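Local atomic coordinates of MgGH51 (Meripilus giganteus, PDB entry 6ZPV), a protein that probably removes terminal alpha-L-arabinofuranosyl residues from arabinose-containing plant polysaccharides, acting as an alpha-L-arabinofuranosidase of glycoside hydrolase family 51. Residues A56-S61 with T97-W102; S91-F96 with S175-I180; K113-F118 with M194-P199; A129-L134 with Q144-I149. All blocks are in the same frame, centred on the assembly; numbering follows the deposited sequence.

Contact 1. Residues A56-S61 with T97-W102; sequences AWHPIS and TNEGFW
The indole of Trp57 and the amide of Asn98 meet through two different first torsions: Trp57 CG sits beside its own backbone N (chi1 -62°), whereas Asn98 CG is anti to its N (chi1 -172°), which brings the amide over the indole face. The two planes are 83° apart, with Asn98 ND2 3.2 Å from Trp57 CE2 and Asn98 CB 4.0 Å from the centroid of the six-membered ring. The buried polar atoms have partners: Trp57 NE1 donates to Asn40 O, Asn98 ND2 to Gln39 O, and Asn98 OD1 closes an Asx turn with Gly100 N. This pair faces the interior of a beta sandwich, where Phe195 also meets the indole. A leucine in place of Trp57 would probably leave Asn40 O without its donor and open a gap beneath the Asn98 amide.

His58 and Thr97 form the antiparallel hydrogen-bonded pair, Thr97 N donating to His58 O at 2.8 Å, and their side chains lie on the other face. There Glu99 OE2 accepts from His58 NE2 at 2.7 Å through the anti lone pair, with carboxylate and imidazole nearly coplanar. This short bond helps to fix the ring's rotation, and the carboxylate would probably favour a protonated imidazole.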
loop_
_atom_site.group_PDB
_atom_site.type_symbol
_atom_site.label_atom_id
_atom_site.label_comp_id
_atom_site.label_asym_id
_atom_site.label_seq_id
_atom_site.Cartn_x
_atom_site.Cartn_y
_atom_site.Cartn_z
ATOM N N ALA A 56 -22.348 4.769 4.644
ATOM C CA ALA A 56 -21.699 6.070 4.433
ATOM C C ALA A 56 -22.644 7.178 3.959
ATOM O O ALA A 56 -22.205 8.344 3.954
ATOM C CB ALA A 56 -20.457 5.997 3.605
ATOM N N TRP A 57 -23.872 6.831 3.525
ATOM C CA TRP A 57 -24.832 7.789 2.958
ATOM C C TRP A 57 -25.915 8.119 3.967
ATOM O O TRP A 57 -26.425 7.210 4.652
ATOM C CB TRP A 57 -25.449 7.252 1.671
ATOM C CG TRP A 57 -24.489 7.018 0.578
ATOM C CD1 TRP A 57 -23.823 5.880 0.239
ATOM C CD2 TRP A 57 -24.038 7.987 -0.361
ATOM N NE1 TRP A 57 -23.021 6.073 -0.841
ATOM C CE2 TRP A 57 -23.122 7.373 -1.258
ATOM C CE3 TRP A 57 -24.317 9.359 -0.547
ATOM C CZ2 TRP A 57 -22.527 8.056 -2.332
ATOM C CZ3 TRP A 57 -23.697 10.041 -1.589
ATOM C CH2 TRP A 57 -22.821 9.390 -2.452
ATOM N N HIS A 58 -26.369 9.362 4.021
ATOM C CA HIS A 58 -27.359 9.799 4.998
ATOM C C HIS A 58 -28.281 10.824 4.384
ATOM O O HIS A 58 -27.830 11.681 3.614
ATOM C CB HIS A 58 -26.621 10.444 6.204
ATOM C CG HIS A 58 -25.592 9.567 6.813
ATOM N ND1 HIS A 58 -25.911 8.549 7.682
ATOM C CD2 HIS A 58 -24.254 9.512 6.578
ATOM C CE1 HIS A 58 -24.775 7.897 7.984
ATOM N NE2 HIS A 58 -23.752 8.477 7.331
ATOM N N PRO A 59 -29.571 10.859 4.765
ATOM C CA PRO A 59 -30.454 11.899 4.232
ATOM C C PRO A 59 -30.148 13.257 4.821
ATOM O O PRO A 59 -29.685 13.380 5.942
ATOM C CB PRO A 59 -31.834 11.406 4.676
ATOM C CG PRO A 59 -31.561 10.592 5.919
ATOM C CD PRO A 59 -30.232 9.918 5.686
ATOM N N ILE A 60 -30.473 14.261 4.034
ATOM C CA ILE A 60 -30.631 15.652 4.496
ATOM C C ILE A 60 -32.135 15.890 4.555
ATOM O O ILE A 60 -32.840 15.644 3.553
ATOM C CB ILE A 60 -29.903 16.668 3.602
ATOM C CG1 ILE A 60 -28.397 16.501 3.710
ATOM C CG2 ILE A 60 -30.344 18.078 3.950
ATOM C CD1 ILE A 60 -27.617 17.300 2.696
ATOM N N SER A 61 -32.608 16.422 5.658
ATOM C CA SER A 61 -34.019 16.772 5.824
ATOM C C SER A 61 -34.850 15.518 5.614
ATOM O O SER A 61 -34.474 14.410 6.106
ATOM C CB SER A 61 -34.380 17.972 4.990
ATOM O OG SER A 61 -35.709 18.391 5.249
ATOM N N THR A 97 -25.948 13.215 2.205
ATOM C CA THR A 97 -24.523 13.336 2.490
ATOM C C THR A 97 -23.801 11.995 2.339
ATOM O O THR A 97 -24.417 10.943 2.499
ATOM C CB THR A 97 -24.248 13.952 3.867
ATOM O OG1 THR A 97 -24.794 13.087 4.859
ATOM C CG2 THR A 97 -24.779 15.351 4.016
ATOM N N ASN A 98 -22.501 12.124 2.110
ATOM C CA ASN A 98 -21.568 10.997 2.239
ATOM C C ASN A 98 -20.538 11.410 3.297
ATOM O O ASN A 98 -19.907 12.479 3.145
ATOM C CB ASN A 98 -20.860 10.672 0.911
ATOM C CG ASN A 98 -20.045 9.394 0.960
ATOM O OD1 ASN A 98 -18.931 9.404 1.523
ATOM N ND2 ASN A 98 -20.572 8.337 0.371
ATOM N N GLU A 99 -20.345 10.576 4.313
ATOM C CA GLU A 99 -19.471 10.904 5.443
ATOM C C GLU A 99 -18.005 10.646 5.117
ATOM O O GLU A 99 -17.152 10.842 6.017
ATOM C CB GLU A 99 -19.903 10.091 6.672
ATOM C CG GLU A 99 -19.646 8.591 6.545
ATOM C CD GLU A 99 -20.095 7.773 7.731
ATOM O OE1 GLU A 99 -19.211 7.276 8.464
ATOM O OE2 GLU A 99 -21.303 7.666 8.003
ATOM N N GLY A 100 -17.668 10.160 3.930
ATOM C CA GLY A 100 -16.283 9.844 3.598
ATOM C C GLY A 100 -15.853 8.560 4.287
ATOM O O GLY A 100 -16.670 7.745 4.760
ATOM N N PHE A 101 -14.514 8.372 4.314
ATOM C CA PHE A 101 -13.881 7.290 5.090
ATOM C C PHE A 101 -13.584 7.865 6.466
ATOM O O PHE A 101 -12.483 8.380 6.759
ATOM C CB PHE A 101 -12.628 6.809 4.356
ATOM C CG PHE A 101 -12.938 6.154 3.023
ATOM C CD1 PHE A 101 -13.218 4.807 2.956
ATOM C CD2 PHE A 101 -12.925 6.900 1.865
ATOM C CE1 PHE A 101 -13.470 4.198 1.736
ATOM C CE2 PHE A 101 -13.187 6.310 0.638
ATOM C CZ PHE A 101 -13.447 4.954 0.582
ATOM N N TRP A 102 -14.641 7.925 7.287
ATOM C CA TRP A 102 -14.504 8.465 8.661
ATOM C C TRP A 102 -14.029 9.940 8.640
ATOM O O TRP A 102 -13.256 10.379 9.488
ATOM C CB TRP A 102 -13.634 7.552 9.554
ATOM C CG TRP A 102 -14.221 6.189 9.594
ATOM C CD1 TRP A 102 -15.195 5.736 10.395
ATOM C CD2 TRP A 102 -13.944 5.126 8.668
ATOM N NE1 TRP A 102 -15.550 4.453 10.058
ATOM C CE2 TRP A 102 -14.805 4.078 8.988
ATOM C CE3 TRP A 102 -13.025 4.936 7.622
ATOM C CZ2 TRP A 102 -14.877 2.914 8.215
ATOM C CZ3 TRP A 102 -13.074 3.794 6.871
ATOM C CH2 TRP A 102 -14.015 2.801 7.156
HETATM O O HOH W 1 -26.984 14.105 6.360
#

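Contact 2. Residues S91-F96 with S175-I180; sequences SGRVGF and SFFVTI
Arg93 slants across Thr179 and finishes on Phe177, and its path can be traced atom by atom. Arg93 CB rests 4.1 Å from Thr179 CG2. From there CG is placed between the backbone N and the carbonyl carbon (chi1 68°), and a bend at chi3 turns the chain along the neighbouring strand. Arg93 NE donates to a water at 2.8 Å, and the same water is hydrogen-bonded to Thr179 OG1, bridging the two side chains. CZ passes with one face of the guanidinium over the Thr179 methyl CG2. At the tip, NH1 is bound by Gln135 OE1, while Arg93 NH2 hangs 3.4 Å above the plane of the Phe177 ring, over its centre. Arg93 CZ is 4.7 Å from that centroid in a cation-pi contact, and with the planes 79° apart the guanidinium presents its edge to the face of the ring instead of lying flat on it.

These strands are neighbours in one antiparallel sheet of a beta sandwich, and Arg93, Phe177 and Thr179 lie on the side turned from the second sheet. On the inward side Val178 CB lies over the Phe96 ring, 4.0 Å from its centroid. Val94 with Ile180 and Phe96 with Val178 are hydrogen-bonded pairs, sharing four backbone bonds. Gly95 and Thr179 form the non-hydrogen-bonded pair between them, their CA atoms 4.2 Å apart, and a beta carbon on Gly95 would collide with Val178 O.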
loop_
_atom_site.group_PDB
_atom_site.type_symbol
_atom_site.label_atom_id
_atom_site.label_comp_id
_atom_site.label_asym_id
_atom_site.label_seq_id
_atom_site.Cartn_x
_atom_site.Cartn_y
_atom_site.Cartn_z
ATOM N N SER A 91 -39.857 21.814 1.596
ATOM C CA SER A 91 -39.184 23.097 1.374
ATOM C C SER A 91 -37.764 22.992 1.936
ATOM O O SER A 91 -37.493 22.123 2.818
ATOM C CB SER A 91 -39.901 24.276 2.028
ATOM O OG SER A 91 -39.726 24.256 3.410
ATOM N N GLY A 92 -36.904 23.912 1.527
ATOM C CA GLY A 92 -35.542 23.979 2.031
ATOM C C GLY A 92 -34.654 22.941 1.395
ATOM O O GLY A 92 -35.105 22.123 0.587
ATOM N N ARG A 93 -33.374 22.957 1.747
ATOM C CA ARG A 93 -32.462 21.984 1.096
ATOM C C ARG A 93 -32.912 20.579 1.467
ATOM O O ARG A 93 -33.190 20.258 2.633
ATOM C CB ARG A 93 -31.025 22.299 1.526
ATOM C CG ARG A 93 -30.673 22.064 2.987
ATOM C CD ARG A 93 -29.351 22.669 3.429
ATOM N NE ARG A 93 -28.190 22.181 2.705
ATOM C CZ ARG A 93 -27.235 21.391 3.163
ATOM N NH1 ARG A 93 -27.272 20.844 4.344
ATOM N NH2 ARG A 93 -26.184 21.183 2.398
ATOM N N VAL A 94 -32.903 19.719 0.483
ATOM C CA VAL A 94 -33.282 18.286 0.636
ATOM C C VAL A 94 -32.284 17.501 -0.197
ATOM O O VAL A 94 -31.999 17.912 -1.335
ATOM C CB VAL A 94 -34.770 18.039 0.265
ATOM C CG1 VAL A 94 -35.112 16.557 0.396
ATOM C CG2 VAL A 94 -35.749 18.900 1.093
ATOM N N GLY A 95 -31.764 16.381 0.284
ATOM C CA GLY A 95 -30.725 15.673 -0.416
ATOM C C GLY A 95 -30.093 14.662 0.465
ATOM O O GLY A 95 -30.795 13.962 1.202
ATOM N N PHE A 96 -28.759 14.540 0.366
ATOM C CA PHE A 96 -28.072 13.465 1.098
ATOM C C PHE A 96 -26.589 13.848 1.235
ATOM O O PHE A 96 -26.070 14.669 0.488
ATOM C CB PHE A 96 -28.277 12.117 0.402
ATOM C CG PHE A 96 -28.061 12.172 -1.078
ATOM C CD1 PHE A 96 -26.811 11.966 -1.651
ATOM C CD2 PHE A 96 -29.146 12.380 -1.950
ATOM C CE1 PHE A 96 -26.653 12.028 -3.011
ATOM C CE2 PHE A 96 -28.966 12.460 -3.309
ATOM C CZ PHE A 96 -27.717 12.277 -3.835
ATOM N N SER A 175 -18.716 16.347 5.512
ATOM C CA SER A 175 -19.349 15.446 4.541
ATOM C C SER A 175 -19.518 16.126 3.181
ATOM O O SER A 175 -19.654 17.367 3.094
ATOM C CB SER A 175 -20.677 14.985 5.034
ATOM O OG SER A 175 -20.579 14.127 6.154
ATOM N N PHE A 176 -19.486 15.304 2.144
ATOM C CA PHE A 176 -19.951 15.706 0.822
ATOM C C PHE A 176 -21.478 15.742 0.827
ATOM O O PHE A 176 -22.106 14.913 1.506
ATOM C CB PHE A 176 -19.465 14.684 -0.180
ATOM C CG PHE A 176 -19.950 14.864 -1.596
ATOM C CD1 PHE A 176 -19.486 15.937 -2.364
ATOM C CD2 PHE A 176 -20.826 13.976 -2.175
ATOM C CE1 PHE A 176 -19.906 16.144 -3.661
ATOM C CE2 PHE A 176 -21.217 14.154 -3.523
ATOM C CZ PHE A 176 -20.787 15.229 -4.242
ATOM N N PHE A 177 -22.079 16.658 0.081
ATOM C CA PHE A 177 -23.542 16.714 -0.018
ATOM C C PHE A 177 -23.969 16.950 -1.462
ATOM O O PHE A 177 -23.237 17.549 -2.288
ATOM C CB PHE A 177 -24.145 17.801 0.881
ATOM C CG PHE A 177 -23.922 19.234 0.487
ATOM C CD1 PHE A 177 -24.709 19.839 -0.477
ATOM C CD2 PHE A 177 -22.932 19.981 1.099
ATOM C CE1 PHE A 177 -24.494 21.180 -0.793
ATOM C CE2 PHE A 177 -22.748 21.315 0.794
ATOM C CZ PHE A 177 -23.561 21.935 -0.177
ATOM N N VAL A 178 -25.201 16.520 -1.719
ATOM C CA VAL A 178 -25.981 16.808 -2.933
ATOM C C VAL A 178 -27.348 17.266 -2.466
ATOM O O VAL A 178 -27.980 16.549 -1.667
ATOM C CB VAL A 178 -26.097 15.577 -3.837
ATOM C CG1 VAL A 178 -26.950 15.866 -5.051
ATOM C CG2 VAL A 178 -24.731 15.054 -4.225
ATOM N N THR A 179 -27.822 18.417 -2.915
ATOM C CA THR A 179 -29.177 18.898 -2.573
ATOM C C THR A 179 -29.867 19.467 -3.806
ATOM O O THR A 179 -29.241 20.017 -4.723
ATOM C CB THR A 179 -29.139 19.934 -1.447
ATOM O OG1 THR A 179 -28.398 21.088 -1.805
ATOM C CG2 THR A 179 -28.624 19.373 -0.163
ATOM N N ILE A 180 -31.197 19.482 -3.694
ATOM C CA ILE A 180 -32.051 20.361 -4.533
ATOM C C ILE A 180 -32.943 21.160 -3.564
ATOM O O ILE A 180 -33.063 20.855 -2.364
ATOM C CB ILE A 180 -32.878 19.550 -5.553
ATOM C CG1 ILE A 180 -33.865 18.584 -4.902
ATOM C CG2 ILE A 180 -31.996 18.860 -6.549
ATOM C CD1 ILE A 180 -34.786 17.893 -5.885
HETATM O O HOH W 2 -27.278 22.740 0.096
#

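Contact 3. Residues K113-F118 with M194-P199; sequences KASLFF and MFSLFP
Leu116 and Phe195 mark the tight side of this antiparallel strand pair, which belongs to the second sheet of a beta sandwich. Leu116 CB lies 3.6 Å from Phe195 CD1, the two side chains slanting past each other. Phe195 CG sits beside its backbone N (chi1 -65°), which carries the ring inward to the rings of Trp57 and Phe96 in the facing sheet. Further along this side Ala114 CB meets Leu197 CD1 at 3.8 Å, with Phe176 packing over both. A serine in place of Phe195 would probably open a gap beside Leu116 and take from Trp57 and Phe96 one of the rings they pack against.

The reverse side is looser and wetter. Ser115 and Ser196 form a hydrogen-bonded bridge by their backbones, yet their side chains meet only as Ser115 OG to Ser196 CB, 3.6 Å apart. Ser196 OG is bound instead by Glu36 OE1, and it also takes a water that donates to Lys113 O. Next to them Phe117 CD1 touches Met194 CB at 3.8 Å. Met194 has a positive phi (49°), and Phe117 is hydrogen-bonded by its backbone to Ala193, consistent with a beta bulge. Beside that irregularity one water donates to Met194 O at 2.8 Å and is hydrogen-bonded to Ser115 OG, also at 2.8 Å.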
loop_
_atom_site.group_PDB
_atom_site.type_symbol
_atom_site.label_atom_id
_atom_site.label_comp_id
_atom_site.label_asym_id
_atom_site.label_seq_id
_atom_site.Cartn_x
_atom_site.Cartn_y
_atom_site.Cartn_z
ATOM N N LYS A 113 -12.651 17.997 -7.238
ATOM C CA LYS A 113 -13.440 17.585 -8.423
ATOM C C LYS A 113 -14.577 16.686 -7.991
ATOM O O LYS A 113 -14.317 15.562 -7.549
ATOM C CB LYS A 113 -12.587 16.962 -9.484
ATOM C CG LYS A 113 -11.555 17.890 -10.133
ATOM C CD LYS A 113 -10.738 17.108 -11.160
ATOM C CE LYS A 113 -9.904 17.889 -12.131
ATOM N NZ LYS A 113 -9.947 19.324 -11.847
ATOM N N ALA A 114 -15.817 17.154 -8.082
ATOM C CA ALA A 114 -17.013 16.353 -7.766
ATOM C C ALA A 114 -17.643 15.886 -9.067
ATOM O O ALA A 114 -17.718 16.666 -10.052
ATOM C CB ALA A 114 -18.014 17.184 -7.013
ATOM N N SER A 115 -18.179 14.692 -9.083
ATOM C CA SER A 115 -18.956 14.242 -10.237
ATOM C C SER A 115 -19.996 13.212 -9.760
ATOM O O SER A 115 -19.883 12.570 -8.700
ATOM C CB SER A 115 -18.071 13.715 -11.308
ATOM O OG SER A 115 -17.389 12.527 -10.906
ATOM N N LEU A 116 -20.989 13.012 -10.610
ATOM C CA LEU A 116 -22.054 12.042 -10.390
ATOM C C LEU A 116 -22.773 11.798 -11.705
ATOM O O LEU A 116 -22.647 12.603 -12.635
ATOM C CB LEU A 116 -23.008 12.477 -9.289
ATOM C CG LEU A 116 -23.750 13.804 -9.488
ATOM C CD1 LEU A 116 -24.935 13.684 -10.452
ATOM C CD2 LEU A 116 -24.249 14.343 -8.174
ATOM N N PHE A 117 -23.547 10.735 -11.768
ATOM C CA PHE A 117 -24.508 10.483 -12.844
ATOM C C PHE A 117 -25.891 10.554 -12.260
ATOM O O PHE A 117 -26.131 10.036 -11.142
ATOM C CB PHE A 117 -24.226 9.146 -13.511
ATOM C CG PHE A 117 -23.013 9.088 -14.392
ATOM C CD1 PHE A 117 -21.740 9.002 -13.823
ATOM C CD2 PHE A 117 -23.107 9.122 -15.762
ATOM C CE1 PHE A 117 -20.599 8.944 -14.620
ATOM C CE2 PHE A 117 -21.983 9.088 -16.548
ATOM C CZ PHE A 117 -20.737 9.004 -15.974
ATOM N N PHE A 118 -26.846 11.045 -13.047
ATOM C CA PHE A 118 -28.244 11.048 -12.628
ATOM C C PHE A 118 -29.170 10.799 -13.809
ATOM O O PHE A 118 -28.802 11.062 -14.961
ATOM C CB PHE A 118 -28.673 12.353 -11.927
ATOM C CG PHE A 118 -28.927 13.526 -12.848
ATOM C CD1 PHE A 118 -27.893 14.261 -13.436
ATOM C CD2 PHE A 118 -30.222 13.832 -13.244
ATOM C CE1 PHE A 118 -28.144 15.260 -14.349
ATOM C CE2 PHE A 118 -30.483 14.833 -14.166
ATOM C CZ PHE A 118 -29.434 15.551 -14.724
ATOM N N MET A 194 -22.576 6.219 -9.494
ATOM C CA MET A 194 -21.171 6.554 -9.811
ATOM C C MET A 194 -20.825 7.977 -9.361
ATOM O O MET A 194 -20.418 8.835 -10.149
ATOM C CB MET A 194 -20.885 6.331 -11.304
ATOM C CG MET A 194 -19.458 6.363 -11.748
ATOM S SD MET A 194 -18.323 5.243 -10.872
ATOM C CE MET A 194 -17.441 6.399 -9.808
ATOM N N PHE A 195 -20.879 8.184 -8.056
ATOM C CA PHE A 195 -20.404 9.445 -7.453
ATOM C C PHE A 195 -18.902 9.441 -7.316
ATOM O O PHE A 195 -18.281 8.387 -7.157
ATOM C CB PHE A 195 -20.995 9.580 -6.051
ATOM C CG PHE A 195 -22.492 9.739 -5.964
ATOM C CD1 PHE A 195 -23.061 11.015 -5.964
ATOM C CD2 PHE A 195 -23.344 8.665 -5.806
ATOM C CE1 PHE A 195 -24.431 11.220 -5.787
ATOM C CE2 PHE A 195 -24.722 8.864 -5.642
ATOM C CZ PHE A 195 -25.259 10.124 -5.637
ATOM N N SER A 196 -18.320 10.637 -7.250
ATOM C CA SER A 196 -16.886 10.739 -6.977
ATOM C C SER A 196 -16.530 12.127 -6.436
ATOM O O SER A 196 -17.082 13.132 -6.920
ATOM C CB SER A 196 -16.083 10.466 -8.244
ATOM O OG SER A 196 -14.671 10.563 -8.033
ATOM N N LEU A 197 -15.598 12.190 -5.499
ATOM C CA LEU A 197 -15.020 13.438 -5.057
ATOM C C LEU A 197 -13.525 13.254 -4.861
ATOM O O LEU A 197 -13.118 12.424 -4.035
ATOM C CB LEU A 197 -15.665 13.938 -3.750
ATOM C CG LEU A 197 -15.162 15.293 -3.265
ATOM C CD1 LEU A 197 -15.639 16.432 -4.127
ATOM C CD2 LEU A 197 -15.543 15.553 -1.818
ATOM N N PHE A 198 -12.738 14.006 -5.612
ATOM C CA PHE A 198 -11.271 13.952 -5.501
ATOM C C PHE A 198 -10.689 15.256 -5.027
ATOM O O PHE A 198 -11.117 16.331 -5.493
ATOM C CB PHE A 198 -10.595 13.606 -6.844
ATOM C CG PHE A 198 -10.387 12.138 -7.089
ATOM C CD1 PHE A 198 -11.460 11.276 -7.241
ATOM C CD2 PHE A 198 -9.139 11.586 -7.153
ATOM C CE1 PHE A 198 -11.262 9.922 -7.445
ATOM C CE2 PHE A 198 -8.919 10.245 -7.353
ATOM C CZ PHE A 198 -10.024 9.423 -7.517
ATOM N N PRO A 199 -9.677 15.215 -4.156
ATOM C CA PRO A 199 -8.820 16.363 -3.894
ATOM C C PRO A 199 -7.769 16.472 -4.981
ATOM O O PRO A 199 -7.688 15.594 -5.851
ATOM C CB PRO A 199 -8.166 15.941 -2.558
ATOM C CG PRO A 199 -7.891 14.448 -2.787
ATOM C CD PRO A 199 -9.078 13.969 -3.613
HETATM O O HOH W 3 -13.859 13.152 -8.971
HETATM O O HOH W 4 -18.679 10.277 -11.823
#

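Contact 4. Residues A129-L134 with Q144-I149; sequences ALTVGL and QNSTQI. With NAG (2-acetamido-2-deoxy-beta-D-glucopyranose), chain E.
A glycan grows from inside a strand pair here: Asn145, bridged to Val132 across the strands, is covalently joined through ND2 to C1 of an N-acetylglucosamine, the bond being 1.4 Å long. The residues form a beta hairpin, strands 127-136 and 141-150, at one margin of a five-stranded antiparallel sheet in a beta sandwich. Asn145-Ser146-Thr147 fits the Asn-X-Ser/Thr sequon of N-glycosylation.

The backbone evidence for the register is regular. Val132 N reaches Asn145 O at 2.9 Å, and Leu130 N reaches Thr147 O at 2.8 Å in a nearly straight bond. The Asn145 side chain departs from this ladder: its CG is anti to the backbone N (chi1 -159°), which leads the amide away from the opposing strand. The amide has two partners: OD1 accepts a weak bond from Ser146 N, and ND2 donates to Glu162 O of the facing sheet. Glu162 N in turn hydrogen-bonds the sugar, so strand 157-163 probably helps to position it.

Val132, on the same face as Asn145, points into the sandwich against Ala114 and Leu161. The reverse face carries Thr131 and Gln144, where the Thr131 methyl CG2 lies 3.9 Å from Gln144 NE2. Next to them Gly133 CA comes to 4.0 Å from Gln144 CA, a spacing at which a beta carbon on the glycine would be tight. Towards the other end, Gln148 OE1 is bound by Arg150 NH1, and Gln148 NE2 lies 3.8 Å from Ala129 CB.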
loop_
_atom_site.group_PDB
_atom_site.type_symbol
_atom_site.label_atom_id
_atom_site.label_comp_id
_atom_site.label_asym_id
_atom_site.label_seq_id
_atom_site.Cartn_x
_atom_site.Cartn_y
_atom_site.Cartn_z
ATOM N N ALA A 129 -31.856 24.075 -9.689
ATOM C CA ALA A 129 -30.409 23.798 -9.518
ATOM C C ALA A 129 -30.202 22.524 -8.714
ATOM O O ALA A 129 -30.866 22.309 -7.694
ATOM C CB ALA A 129 -29.772 24.961 -8.759
ATOM N N LEU A 130 -29.199 21.753 -9.136
ATOM C CA LEU A 130 -28.622 20.633 -8.372
ATOM C C LEU A 130 -27.352 21.212 -7.768
ATOM O O LEU A 130 -26.455 21.690 -8.539
ATOM C CB LEU A 130 -28.384 19.489 -9.341
ATOM C CG LEU A 130 -27.723 18.192 -8.885
ATOM C CD1 LEU A 130 -26.383 18.325 -8.208
ATOM C CD2 LEU A 130 -28.598 17.171 -8.237
ATOM N N THR A 131 -27.231 21.226 -6.452
ATOM C CA THR A 131 -26.077 21.747 -5.734
ATOM C C THR A 131 -25.279 20.568 -5.181
ATOM O O THR A 131 -25.825 19.646 -4.602
ATOM C CB THR A 131 -26.508 22.682 -4.611
ATOM O OG1 THR A 131 -27.255 23.767 -5.202
ATOM C CG2 THR A 131 -25.332 23.302 -3.878
ATOM N N VAL A 132 -23.959 20.627 -5.331
ATOM C CA VAL A 132 -23.045 19.700 -4.660
ATOM C C VAL A 132 -22.104 20.525 -3.773
ATOM O O VAL A 132 -21.877 21.734 -4.028
ATOM C CB VAL A 132 -22.258 18.825 -5.642
ATOM C CG1 VAL A 132 -23.187 18.113 -6.580
ATOM C CG2 VAL A 132 -21.171 19.563 -6.411
ATOM N N GLY A 133 -21.534 19.909 -2.772
ATOM C CA GLY A 133 -20.629 20.655 -1.898
ATOM C C GLY A 133 -20.080 19.868 -0.776
ATOM O O GLY A 133 -20.162 18.632 -0.707
ATOM N N LEU A 134 -19.383 20.613 0.102
ATOM C CA LEU A 134 -18.829 20.101 1.349
ATOM C C LEU A 134 -19.465 20.896 2.524
ATOM O O LEU A 134 -19.585 22.112 2.395
ATOM C CB LEU A 134 -17.307 20.251 1.345
ATOM C CG LEU A 134 -16.598 19.261 0.441
ATOM C CD1 LEU A 134 -15.205 19.797 0.053
ATOM C CD2 LEU A 134 -16.467 17.912 1.138
ATOM N N GLN A 144 -19.562 25.010 -2.223
ATOM C CA GLN A 144 -20.663 24.526 -3.028
ATOM C C GLN A 144 -20.488 24.961 -4.482
ATOM O O GLN A 144 -19.745 25.934 -4.801
ATOM C CB GLN A 144 -22.015 24.989 -2.480
ATOM C CG GLN A 144 -22.322 26.470 -2.579
ATOM C CD GLN A 144 -23.762 26.626 -2.100
ATOM O OE1 GLN A 144 -24.160 26.228 -1.032
ATOM N NE2 GLN A 144 -24.618 27.052 -2.995
ATOM N N ASN A 145 -21.216 24.292 -5.342
ATOM C CA ASN A 145 -21.301 24.630 -6.758
ATOM C C ASN A 145 -22.609 24.034 -7.277
ATOM O O ASN A 145 -23.123 23.079 -6.674
ATOM C CB ASN A 145 -20.087 24.105 -7.532
ATOM C CG ASN A 145 -19.802 24.776 -8.844
ATOM O OD1 ASN A 145 -20.663 25.490 -9.398
ATOM N ND2 ASN A 145 -18.607 24.492 -9.377
ATOM N N SER A 146 -23.148 24.548 -8.332
ATOM C CA SER A 146 -24.416 23.993 -8.820
ATOM C C SER A 146 -24.513 24.050 -10.321
ATOM O O SER A 146 -23.773 24.808 -10.995
ATOM C CB SER A 146 -25.543 24.716 -8.176
ATOM O OG SER A 146 -25.627 26.072 -8.643
ATOM N N THR A 147 -25.512 23.360 -10.828
ATOM C CA THR A 147 -25.859 23.400 -12.243
ATOM C C THR A 147 -27.364 23.198 -12.416
ATOM O O THR A 147 -27.987 22.501 -11.595
ATOM C CB THR A 147 -25.056 22.348 -12.987
ATOM O OG1 THR A 147 -25.169 22.619 -14.379
ATOM C CG2 THR A 147 -25.469 20.941 -12.678
ATOM N N GLN A 148 -27.950 23.790 -13.429
ATOM C CA GLN A 148 -29.409 23.662 -13.652
ATOM C C GLN A 148 -29.708 22.292 -14.266
ATOM O O GLN A 148 -29.029 21.882 -15.228
ATOM C CB GLN A 148 -29.854 24.806 -14.582
ATOM C CG GLN A 148 -29.992 26.148 -13.849
ATOM C CD GLN A 148 -31.194 26.185 -12.941
ATOM O OE1 GLN A 148 -32.233 25.635 -13.282
ATOM N NE2 GLN A 148 -31.105 26.895 -11.798
ATOM N N ILE A 149 -30.690 21.577 -13.733
ATOM C CA ILE A 149 -31.176 20.326 -14.309
ATOM C C ILE A 149 -32.680 20.409 -14.550
ATOM O O ILE A 149 -33.384 21.273 -13.998
ATOM C CB ILE A 149 -30.810 19.097 -13.460
ATOM C CG1 ILE A 149 -31.569 19.043 -12.125
ATOM C CG2 ILE A 149 -29.294 19.053 -13.222
ATOM C CD1 ILE A 149 -31.390 17.779 -11.321
HETATM C C1 NAG E . -18.162 25.021 -10.631
HETATM C C2 NAG E . -17.057 26.059 -10.410
HETATM C C3 NAG E . -16.479 26.509 -11.771
HETATM C C4 NAG E . -16.091 25.293 -12.604
HETATM C C5 NAG E . -17.275 24.324 -12.726
HETATM C C6 NAG E . -16.961 23.081 -13.519
HETATM C C7 NAG E . -17.346 27.307 -8.339
HETATM C C8 NAG E . -18.078 28.484 -7.698
HETATM N N2 NAG E . -17.525 27.186 -9.689
HETATM O O3 NAG E . -15.353 27.311 -11.505
HETATM O O4 NAG E . -15.716 25.734 -13.946
HETATM O O5 NAG E . -17.677 23.970 -11.402
HETATM O O6 NAG E . -15.873 22.446 -12.869
HETATM O O7 NAG E . -16.705 26.490 -7.655
#

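How the contacts relate
Contacts 1, 2 and 4 belong to one five-stranded sheet, with contact 1 at one edge, contact 4 at the other and contact 2 between them; strand 93-98 serves both contacts 1 and 2. Contact 3 lies in the facing sheet, whose inner side chains meet all three: Phe195 CZ comes to 3.5 Å from Phe96 CE1, and Ala114 and Leu116 meet Val132. Contacts 1, 2 and 3 are largely buried, whereas contact 4 is partly open. Inward faces are mainly aromatic and aliphatic, with Asn98 and the sugar-bearing Asn145 as polar exceptions, while outward faces carry a His-carboxylate bond in contact 1, a cation-pi pair in contact 2 and water-bridged serines in contact 3.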